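Local coordinates for glutaredoxin (Chlorella sorokiniana, PDB 4I2U), which binds glutathione in a thioredoxin-fold pocket and, as a glutaredoxin, probably carries out thiol-disulfide exchange in cell redox homeostasis, at residues Gln6-Thr11 with Ala56-Tyr61; Asn15-Phe20 with Ser42-Ile47; Phe20-Cys25 with Arg69-Val74. All blocks are in the same frame, centred on the assembly; numbering follows the deposited sequence. Where two conformers were deposited one is given.

Contact 1. Residues Gln6-Thr11 with Ala56-Tyr61; sequences QLVDST and AAIQDY. With GSH (glutathione), chain B.
V8 sits at the centre of this helix pair, meeting both I58 and Y61. Its CG2 touches CG2 of I58 at 3.7 Å, while its CB approaches CD2 of the Y61 ring at 3.5 Å. CG1 of V8 comes at the edge of that ring and in its plane, so the valine packs against the rim of the tyrosine. One residue before V8, L7 adds a looser apolar touch, its CD1 lying 4.0 Å from CD1 of I58. The Y61 ring reaches over to helix 6-11 because its CG stands anti to the backbone N (chi1 179°). At the polar edge the tyrosine hydroxyl donates a hydrogen bond to D9: OH to OD1 is 2.6 Å, a short bond received on the syn lone pair of that oxygen. The carboxylate plane is turned 66° from the ring plane. The other oxygen of D9 forms a salt bridge with K5, so both carboxylate oxygens have partners. On the far side of helix 56-61, NE2 of Q59 donates to glutathione O32 (2.8 Å). The axes of segments 6-11 and 56-61 approach to 10.0 Å and cross at -64°, and F20 of strand 17-21 packs beneath L7, V8 and I58, joining the helix pair to the sheet.

Contact 2. Residues Asn15-Phe20 with Ser42-Ile47; sequences NKVVIF and SKITAI
T45 and V17 begin a parallel ladder in which the backbone of 45-47 bonds to both the N and the O of I19. T45 N donates to V17 O at 2.8 Å. I19 N then donates to T45 O, and I47 N to I19 O, all three bonds close to straight. CA-H...O contacts fill in between them, such as V18 CA to T45 O at 3.3 Å. At the start of the ladder, one water accepts hydrogen bonds from V17 N and T45 OG1 and donates one to K43 O. The apolar contacts divide between the two faces of the sheet. On one, I19 has CG1 anti to its backbone N (chi1 179°), which leaves CG2 between that N and the carbonyl carbon, where it meets both CB of A46 (3.7 Å) and CG2 of I44 (3.8 Å). On the other, F20 and I47 run alongside each other in the same direction, with F20 CD2 3.8 Å from I47 CB. Shortening F20 to an alanine is likely to leave I47 without its aromatic neighbour and open a gap beneath L7 and V8 of helix 3-14. Strands 17-21 and 45-48, linked through helix 26-36, form the N-terminal beta-alpha-beta unit of the thioredoxin fold, here preceded by helix 3-14.

Contact 3. Residues Phe20-Cys25 with Arg69-Val74; sequences FSKTYC and RSVPRV. With GSH (glutathione), chain B.
K22 reaches past V71 to glutathione, and its side chain can be followed atom by atom. CB lies over one face of the Y24 ring, towards its rim. CG then passes CG2 of V71 at 3.9 Å, the two side chains crossing at about a right angle, and CD keeps to the same methyl. The chain runs extended beyond CG (chi2 178°), carrying CE and then NZ to the glycine carboxylate of glutathione, where NZ donates to O31 at 2.8 Å. Q59 OE1 accepts from the same NZ and helps to aim it. V71 binds the tripeptide through its backbone: its N donates to glutathione O2 (2.9 Å), and its O accepts from glutathione N2 (3.0 Å). The cis peptide before P72 is a hallmark of the thioredoxin fold. Beside it, C25 SG stands 3.6 Å from the glutathione sulfur SG2, consistent with C25 being the first cysteine of a reduced CxxC site. In one of its two conformers R73 bonds S70 through NE to the carbonyl O and NH2 to OG. Backbone bonds between F20 and R73 pair strands 17-21 and 73-76 in antiparallel fashion, while Y27 and C28 of helix 26-36 pack on P72 and helix 55-66 covers F20.

Contacts 2 and 3 use strand 17-21, and contact 1 packs against it, with centres 12 to 14 Å apart. Contacts 2 and 3 pair this strand with its two neighbours in the sheet, 45-48 in parallel and 73-76 in antiparallel sense, and share F20. Contact 1 lies on one face of that sheet, where helices 3-14 and 55-66 meet over the F20 ring. Along the chain contact 2 is nested within the loop closed by contact 1, whereas contact 3 crosses both. Contacts 1 and 3 also meet at glutathione: Q59 joins K22 and R69 O at the pocket. Helix 55-66, through Q59, and the loops after strand 17-21 and before strand 73-76 thus supply residues to one binding site, as expected of a glutaredoxin.

Contact 1. Residues Gln6-Thr11 with Ala56-Tyr61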
loop_
_atom_site.group_PDB
_atom_site.type_symbol
_atom_site.label_atom_id
_atom_site.label_comp_id
_atom_site.label_asym_id
_atom_site.label_seq_id
_atom_site.Cartn_x
_atom_site.Cartn_y
_atom_site.Cartn_z
ATOM N N GLN A 6 -3.415 -2.786 15.745
ATOM C CA GLN A 6 -2.276 -3.697 15.801
ATOM C C GLN A 6 -2.035 -4.331 14.440
ATOM O O GLN A 6 -0.890 -4.497 14.007
ATOM C CB GLN A 6 -2.507 -4.774 16.854
ATOM C CG GLN A 6 -1.272 -5.605 17.170
ATOM C CD GLN A 6 -1.555 -6.695 18.188
ATOM O OE1 GLN A 6 -1.852 -7.836 17.826
ATOM N NE2 GLN A 6 -1.472 -6.348 19.472
ATOM N N LEU A 7 -3.111 -4.704 13.761
ATOM C CA LEU A 7 -2.991 -5.265 12.422
ATOM C C LEU A 7 -2.306 -4.301 11.466
ATOM O O LEU A 7 -1.350 -4.659 10.768
ATOM C CB LEU A 7 -4.370 -5.641 11.886
ATOM C CG LEU A 7 -4.483 -6.241 10.480
ATOM C CD1 LEU A 7 -4.353 -5.231 9.347
ATOM C CD2 LEU A 7 -3.483 -7.361 10.290
ATOM N N VAL A 8 -2.769 -3.061 11.410
ATOM C CA VAL A 8 -2.190 -2.112 10.473
ATOM C C VAL A 8 -0.737 -1.824 10.827
ATOM O O VAL A 8 0.148 -1.889 9.960
ATOM C CB VAL A 8 -3.008 -0.811 10.422
ATOM C CG1 VAL A 8 -2.288 0.237 9.618
ATOM C CG2 VAL A 8 -4.397 -1.095 9.817
ATOM N N ASP A 9 -0.472 -1.506 12.093
ATOM C CA ASP A 9 0.882 -1.142 12.501
ATOM C C ASP A 9 1.856 -2.278 12.225
ATOM O O ASP A 9 2.951 -2.059 11.683
ATOM C CB ASP A 9 0.940 -0.780 13.987
ATOM C CG ASP A 9 0.209 0.522 14.329
ATOM O OD1 ASP A 9 -0.219 1.261 13.422
ATOM O OD2 ASP A 9 0.127 0.803 15.550
ATOM N N SER A 10 1.488 -3.489 12.616
ATOM C CA SER A 10 2.365 -4.642 12.437
ATOM C C SER A 10 2.564 -4.956 10.964
ATOM O O SER A 10 3.638 -5.377 10.553
ATOM C CB SER A 10 1.792 -5.868 13.142
ATOM O OG SER A 10 1.794 -5.689 14.546
ATOM N N THR A 11 1.525 -4.767 10.168
ATOM C CA THR A 11 1.638 -5.081 8.760
ATOM C C THR A 11 2.584 -4.118 8.051
ATOM O O THR A 11 3.436 -4.556 7.254
ATOM C CB THR A 11 0.263 -5.093 8.082
ATOM O OG1 THR A 11 -0.549 -6.106 8.681
ATOM C CG2 THR A 11 0.385 -5.390 6.595
ATOM N N ALA A 56 -13.985 -2.391 8.056
ATOM C CA ALA A 56 -14.399 -1.027 8.386
ATOM C C ALA A 56 -13.585 -0.481 9.552
ATOM O O ALA A 56 -13.233 0.711 9.573
ATOM C CB ALA A 56 -15.877 -0.983 8.690
ATOM N N ALA A 57 -13.287 -1.334 10.525
ATOM C CA ALA A 57 -12.457 -0.918 11.655
ATOM C C ALA A 57 -11.046 -0.585 11.190
ATOM O O ALA A 57 -10.386 0.320 11.718
ATOM C CB ALA A 57 -12.414 -1.993 12.727
ATOM N N ILE A 58 -10.537 -1.351 10.240
ATOM C CA ILE A 58 -9.225 -1.067 9.688
ATOM C C ILE A 58 -9.238 0.258 8.937
ATOM O O ILE A 58 -8.324 1.072 9.079
ATOM C CB ILE A 58 -8.736 -2.229 8.798
ATOM C CG1 ILE A 58 -8.437 -3.443 9.687
ATOM C CG2 ILE A 58 -7.502 -1.832 8.002
ATOM C CD1 ILE A 58 -8.261 -4.713 8.938
ATOM N N GLN A 59 -10.284 0.511 8.163
ATOM C CA GLN A 59 -10.398 1.802 7.498
ATOM C C GLN A 59 -10.469 2.943 8.496
ATOM O O GLN A 59 -9.898 4.000 8.247
ATOM C CB GLN A 59 -11.618 1.858 6.595
ATOM C CG GLN A 59 -11.498 0.964 5.368
ATOM C CD GLN A 59 -12.667 1.144 4.416
ATOM O OE1 GLN A 59 -13.640 0.391 4.446
ATOM N NE2 GLN A 59 -12.597 2.172 3.583
ATOM N N ASP A 60 -11.173 2.739 9.606
ATOM C CA ASP A 60 -11.239 3.745 10.663
ATOM C C ASP A 60 -9.849 4.067 11.197
ATOM O O ASP A 60 -9.513 5.236 11.392
ATOM C CB ASP A 60 -12.108 3.243 11.819
ATOM C CG ASP A 60 -13.578 3.255 11.517
ATOM O OD1 ASP A 60 -13.996 3.918 10.544
ATOM O OD2 ASP A 60 -14.312 2.611 12.305
ATOM N N TYR A 61 -9.030 3.056 11.445
ATOM C CA TYR A 61 -7.687 3.335 11.907
ATOM C C TYR A 61 -6.881 4.004 10.810
ATOM O O TYR A 61 -6.066 4.887 11.083
ATOM C CB TYR A 61 -6.978 2.084 12.407
ATOM C CG TYR A 61 -5.575 2.405 12.854
ATOM C CD1 TYR A 61 -5.333 3.317 13.878
ATOM C CD2 TYR A 61 -4.488 1.833 12.216
ATOM C CE1 TYR A 61 -4.022 3.628 14.262
ATOM C CE2 TYR A 61 -3.184 2.137 12.587
ATOM C CZ TYR A 61 -2.957 3.033 13.613
ATOM O OH TYR A 61 -1.665 3.332 14.027
HETATM N N1 GSH B . -8.603 9.336 -5.720
HETATM C CA1 GSH B . -8.628 8.236 -4.744
HETATM C C1 GSH B . -7.393 7.410 -4.993
HETATM O O11 GSH B . -6.629 7.770 -5.909
HETATM O O12 GSH B . -7.137 6.413 -4.269
HETATM C CB1 GSH B . -9.942 7.477 -4.911
HETATM C CG1 GSH B . -10.136 6.368 -3.883
HETATM C CD1 GSH B . -11.607 6.064 -3.656
HETATM O OE1 GSH B . -12.448 6.960 -3.547
HETATM N N2 GSH B . -11.939 4.792 -3.533
HETATM C CA2 GSH B . -13.303 4.375 -3.195
HETATM C C2 GSH B . -13.516 4.259 -1.704
HETATM O O2 GSH B . -12.571 4.203 -0.932
HETATM C CB2 GSH B . -13.636 3.050 -3.883
HETATM S SG2 GSH B . -13.776 3.231 -5.684
HETATM N N3 GSH B . -14.770 4.266 -1.275
HETATM C CA3 GSH B . -15.072 4.307 0.136
HETATM C C3 GSH B . -14.820 3.015 0.874
HETATM O O31 GSH B . -14.609 1.949 0.262
HETATM O O32 GSH B . -14.841 3.103 2.124
#

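Contact 2. Residues Asn15-Phe20 with Ser42-Ile47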
loop_
_atom_site.group_PDB
_atom_site.type_symbol
_atom_site.label_atom_id
_atom_site.label_comp_id
_atom_site.label_asym_id
_atom_site.label_seq_id
_atom_site.Cartn_x
_atom_site.Cartn_y
_atom_site.Cartn_z
ATOM N N ASN A 15 6.269 -5.576 6.606
ATOM C CA ASN A 15 6.259 -5.834 5.170
ATOM C C ASN A 15 6.600 -4.553 4.461
ATOM O O ASN A 15 6.033 -3.519 4.780
ATOM C CB ASN A 15 4.886 -6.304 4.725
ATOM C CG ASN A 15 4.450 -7.543 5.437
ATOM O OD1 ASN A 15 4.828 -8.649 5.048
ATOM N ND2 ASN A 15 3.693 -7.383 6.509
ATOM N N LYS A 16 7.512 -4.602 3.503
ATOM C CA LYS A 16 8.015 -3.396 2.872
ATOM C C LYS A 16 7.018 -2.696 1.961
ATOM O O LYS A 16 7.097 -1.497 1.795
ATOM C CB LYS A 16 9.278 -3.726 2.074
ATOM C CG LYS A 16 10.458 -4.170 2.916
ATOM C CD LYS A 16 10.947 -3.038 3.782
ATOM C CE LYS A 16 12.182 -3.431 4.562
ATOM N NZ LYS A 16 13.175 -2.328 4.609
ATOM N N VAL A 17 6.130 -3.434 1.307
ATOM C CA VAL A 17 5.202 -2.841 0.355
ATOM C C VAL A 17 3.822 -3.335 0.706
ATOM O O VAL A 17 3.534 -4.534 0.578
ATOM C CB VAL A 17 5.565 -3.201 -1.094
ATOM C CG1 VAL A 17 4.578 -2.566 -2.035
ATOM C CG2 VAL A 17 6.976 -2.746 -1.399
ATOM N N VAL A 18 2.982 -2.432 1.200
ATOM C CA VAL A 18 1.646 -2.782 1.654
ATOM C C VAL A 18 0.604 -1.929 0.959
ATOM O O VAL A 18 0.759 -0.707 0.852
ATOM C CB VAL A 18 1.528 -2.590 3.189
ATOM C CG1 VAL A 18 0.120 -2.894 3.680
ATOM C CG2 VAL A 18 2.538 -3.471 3.909
ATOM N N ILE A 19 -0.471 -2.551 0.508
ATOM C CA ILE A 19 -1.591 -1.814 -0.048
ATOM C C ILE A 19 -2.865 -2.304 0.627
ATOM O O ILE A 19 -3.228 -3.484 0.514
ATOM C CB ILE A 19 -1.642 -1.905 -1.589
ATOM C CG1 ILE A 19 -2.847 -1.129 -2.105
ATOM C CG2 ILE A 19 -1.634 -3.361 -2.101
ATOM C CD1 ILE A 19 -2.786 -0.845 -3.601
ATOM N N PHE A 20 -3.513 -1.424 1.381
ATOM C CA PHE A 20 -4.841 -1.722 1.915
ATOM C C PHE A 20 -5.803 -1.423 0.791
ATOM O O PHE A 20 -5.783 -0.329 0.226
ATOM C CB PHE A 20 -5.121 -0.879 3.165
ATOM C CG PHE A 20 -4.224 -1.247 4.324
ATOM C CD1 PHE A 20 -3.026 -0.592 4.533
ATOM C CD2 PHE A 20 -4.553 -2.288 5.181
ATOM C CE1 PHE A 20 -2.184 -0.959 5.563
ATOM C CE2 PHE A 20 -3.720 -2.665 6.210
ATOM C CZ PHE A 20 -2.535 -2.013 6.410
ATOM N N SER A 42 3.943 -11.365 -5.215
ATOM C CA SER A 42 4.238 -12.073 -3.972
ATOM C C SER A 42 5.083 -11.216 -3.030
ATOM O O SER A 42 5.298 -11.589 -1.874
ATOM C CB SER A 42 4.948 -13.374 -4.279
ATOM O OG SER A 42 6.162 -13.078 -4.926
ATOM N N LYS A 43 5.560 -10.069 -3.517
ATOM C CA LYS A 43 6.277 -9.114 -2.663
ATOM C C LYS A 43 5.439 -7.882 -2.303
ATOM O O LYS A 43 5.924 -6.967 -1.642
ATOM C CB LYS A 43 7.569 -8.661 -3.340
ATOM C CG LYS A 43 8.524 -9.808 -3.627
ATOM C CD LYS A 43 8.923 -10.530 -2.346
ATOM C CE LYS A 43 10.114 -11.455 -2.563
ATOM N NZ LYS A 43 11.389 -10.698 -2.604
ATOM N N ILE A 44 4.197 -7.868 -2.749
ATOM C CA ILE A 44 3.251 -6.803 -2.440
ATOM C C ILE A 44 2.237 -7.396 -1.471
ATOM O O ILE A 44 1.580 -8.386 -1.779
ATOM C CB ILE A 44 2.524 -6.325 -3.720
ATOM C CG1 ILE A 44 3.515 -5.698 -4.712
ATOM C CG2 ILE A 44 1.414 -5.337 -3.372
ATOM C CD1 ILE A 44 3.003 -5.612 -6.158
ATOM N N THR A 45 2.095 -6.804 -0.295
ATOM C CA THR A 45 1.163 -7.309 0.700
ATOM C C THR A 45 -0.147 -6.540 0.548
ATOM O O THR A 45 -0.282 -5.398 0.981
ATOM C CB THR A 45 1.747 -7.113 2.075
ATOM O OG1 THR A 45 2.998 -7.797 2.146
ATOM C CG2 THR A 45 0.819 -7.650 3.148
ATOM N N ALA A 46 -1.119 -7.152 -0.111
ATOM C CA ALA A 46 -2.409 -6.534 -0.382
ATOM C C ALA A 46 -3.436 -7.058 0.596
ATOM O O ALA A 46 -3.788 -8.248 0.566
ATOM C CB ALA A 46 -2.848 -6.845 -1.801
ATOM N N ILE A 47 -3.944 -6.175 1.431
ATOM C CA ILE A 47 -4.893 -6.518 2.484
ATOM C C ILE A 47 -6.273 -6.080 1.983
ATOM O O ILE A 47 -6.518 -4.878 1.843
ATOM C CB ILE A 47 -4.547 -5.814 3.818
ATOM C CG1 ILE A 47 -3.094 -6.067 4.272
ATOM C CG2 ILE A 47 -5.563 -6.204 4.887
ATOM C CD1 ILE A 47 -2.731 -7.520 4.488
HETATM O O HOH W 1 5.515 -6.473 1.263
#

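Contact 3. Residues Phe20-Cys25 with Arg69-Val74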
loop_
_atom_site.group_PDB
_atom_site.type_symbol
_atom_site.label_atom_id
_atom_site.label_comp_id
_atom_site.label_asym_id
_atom_site.label_seq_id
_atom_site.Cartn_x
_atom_site.Cartn_y
_atom_site.Cartn_z
ATOM N N PHE A 20 -3.513 -1.424 1.381
ATOM C CA PHE A 20 -4.841 -1.722 1.915
ATOM C C PHE A 20 -5.803 -1.423 0.791
ATOM O O PHE A 20 -5.783 -0.329 0.226
ATOM C CB PHE A 20 -5.121 -0.879 3.165
ATOM C CG PHE A 20 -4.224 -1.247 4.324
ATOM C CD1 PHE A 20 -3.026 -0.592 4.533
ATOM C CD2 PHE A 20 -4.553 -2.288 5.181
ATOM C CE1 PHE A 20 -2.184 -0.959 5.563
ATOM C CE2 PHE A 20 -3.720 -2.665 6.210
ATOM C CZ PHE A 20 -2.535 -2.013 6.410
ATOM N N SER A 21 -6.641 -2.396 0.467
ATOM C CA SER A 21 -7.330 -2.471 -0.803
ATOM C C SER A 21 -8.750 -2.974 -0.614
ATOM O O SER A 21 -9.126 -3.443 0.450
ATOM C CB SER A 21 -6.514 -3.446 -1.677
ATOM O OG SER A 21 -7.143 -3.770 -2.918
ATOM N N LYS A 22 -9.556 -2.831 -1.662
ATOM C CA LYS A 22 -10.769 -3.630 -1.839
ATOM C C LYS A 22 -10.724 -4.213 -3.230
ATOM O O LYS A 22 -10.253 -3.575 -4.174
ATOM C CB LYS A 22 -12.036 -2.803 -1.630
ATOM C CG LYS A 22 -12.191 -2.400 -0.190
ATOM C CD LYS A 22 -13.392 -1.548 0.105
ATOM C CE LYS A 22 -13.392 -1.106 1.556
ATOM N NZ LYS A 22 -14.587 -0.307 1.889
ATOM N N THR A 23 -11.189 -5.443 -3.366
ATOM C CA THR A 23 -10.991 -6.204 -4.604
ATOM C C THR A 23 -11.611 -5.552 -5.829
ATOM O O THR A 23 -11.109 -5.696 -6.939
ATOM C CB THR A 23 -11.528 -7.640 -4.495
ATOM O OG1 THR A 23 -12.918 -7.621 -4.195
ATOM C CG2 THR A 23 -10.763 -8.421 -3.434
ATOM N N TYR A 24 -12.702 -4.830 -5.625
ATOM C CA TYR A 24 -13.532 -4.294 -6.692
ATOM C C TYR A 24 -13.187 -2.862 -7.102
ATOM O O TYR A 24 -13.773 -2.333 -8.045
ATOM C CB TYR A 24 -14.989 -4.326 -6.250
ATOM C CG TYR A 24 -15.293 -3.608 -4.951
ATOM C CD1 TYR A 24 -15.270 -2.224 -4.874
ATOM C CD2 TYR A 24 -15.624 -4.320 -3.795
ATOM C CE1 TYR A 24 -15.576 -1.549 -3.698
ATOM C CE2 TYR A 24 -15.922 -3.652 -2.613
ATOM C CZ TYR A 24 -15.908 -2.269 -2.590
ATOM O OH TYR A 24 -16.259 -1.557 -1.469
ATOM N N CYS A 25 -12.241 -2.245 -6.398
ATOM C CA CYS A 25 -11.952 -0.827 -6.589
ATOM C C CYS A 25 -10.909 -0.579 -7.681
ATOM O O CYS A 25 -9.820 -1.142 -7.633
ATOM C CB CYS A 25 -11.446 -0.251 -5.272
ATOM S SG CYS A 25 -10.699 1.401 -5.396
ATOM N N ARG A 69 -10.030 7.598 4.829
ATOM C CA ARG A 69 -10.529 6.231 4.929
ATOM C C ARG A 69 -10.540 5.496 3.612
ATOM O O ARG A 69 -10.673 4.279 3.593
ATOM C CB ARG A 69 -11.993 6.237 5.389
ATOM C CG ARG A 69 -12.244 6.114 6.862
ATOM C CD ARG A 69 -13.729 5.968 7.151
ATOM N NE ARG A 69 -14.068 4.701 7.800
ATOM C CZ ARG A 69 -14.761 3.712 7.234
ATOM N NH1 ARG A 69 -15.175 3.801 5.975
ATOM N NH2 ARG A 69 -15.035 2.619 7.929
ATOM N N SER A 70 -10.448 6.216 2.500
ATOM C CA SER A 70 -10.658 5.598 1.196
ATOM C C SER A 70 -9.582 4.570 0.896
ATOM O O SER A 70 -8.473 4.629 1.411
ATOM C CB SER A 70 -10.672 6.649 0.095
ATOM O OG SER A 70 -9.432 7.306 -0.041
ATOM N N VAL A 71 -9.912 3.623 0.032
ATOM C CA VAL A 71 -8.945 2.663 -0.492
ATOM C C VAL A 71 -8.546 3.053 -1.903
ATOM O O VAL A 71 -9.350 3.569 -2.666
ATOM C CB VAL A 71 -9.463 1.209 -0.457
ATOM C CG1 VAL A 71 -9.599 0.769 0.982
ATOM C CG2 VAL A 71 -10.794 1.062 -1.202
ATOM N N PRO A 72 -7.291 2.809 -2.274
ATOM C CA PRO A 72 -6.280 2.147 -1.447
ATOM C C PRO A 72 -5.533 3.102 -0.518
ATOM O O PRO A 72 -5.581 4.319 -0.676
ATOM C CB PRO A 72 -5.299 1.587 -2.486
ATOM C CG PRO A 72 -5.377 2.631 -3.593
ATOM C CD PRO A 72 -6.824 3.037 -3.652
ATOM N N ARG A 73 -4.817 2.523 0.440
ATOM C CA ARG A 73 -3.832 3.248 1.231
ATOM C C ARG A 73 -2.546 2.459 1.127
ATOM O O ARG A 73 -2.485 1.300 1.507
ATOM C CB ARG A 73 -4.280 3.424 2.686
ATOM C CG ARG A 73 -5.615 4.149 2.852
ATOM C CD ARG A 73 -5.470 5.656 2.992
ATOM N NE ARG A 73 -6.610 6.403 2.473
ATOM C CZ ARG A 73 -6.706 7.723 2.516
ATOM N NH1 ARG A 73 -5.764 8.446 3.122
ATOM N NH2 ARG A 73 -7.750 8.325 1.972
ATOM N N VAL A 74 -1.531 3.083 0.538
ATOM C CA VAL A 74 -0.282 2.409 0.176
ATOM C C VAL A 74 0.850 2.879 1.083
ATOM O O VAL A 74 1.008 4.088 1.338
ATOM C CB VAL A 74 0.058 2.685 -1.289
ATOM C CG1 VAL A 74 1.310 1.963 -1.710
ATOM C CG2 VAL A 74 -1.124 2.285 -2.182
HETATM N N1 GSH B . -8.603 9.336 -5.720
HETATM C CA1 GSH B . -8.628 8.236 -4.744
HETATM C C1 GSH B . -7.393 7.410 -4.993
HETATM O O11 GSH B . -6.629 7.770 -5.909
HETATM O O12 GSH B . -7.137 6.413 -4.269
HETATM C CB1 GSH B . -9.942 7.477 -4.911
HETATM C CG1 GSH B . -10.136 6.368 -3.883
HETATM C CD1 GSH B . -11.607 6.064 -3.656
HETATM O OE1 GSH B . -12.448 6.960 -3.547
HETATM N N2 GSH B . -11.939 4.792 -3.533
HETATM C CA2 GSH B . -13.303 4.375 -3.195
HETATM C C2 GSH B . -13.516 4.259 -1.704
HETATM O O2 GSH B . -12.571 4.203 -0.932
HETATM C CB2 GSH B . -13.636 3.050 -3.883
HETATM S SG2 GSH B . -13.776 3.231 -5.684
HETATM N N3 GSH B . -14.770 4.266 -1.275
HETATM C CA3 GSH B . -15.072 4.307 0.136
HETATM C C3 GSH B . -14.820 3.015 0.874
HETATM O O31 GSH B . -14.609 1.949 0.262
HETATM O O32 GSH B . -14.841 3.103 2.124
#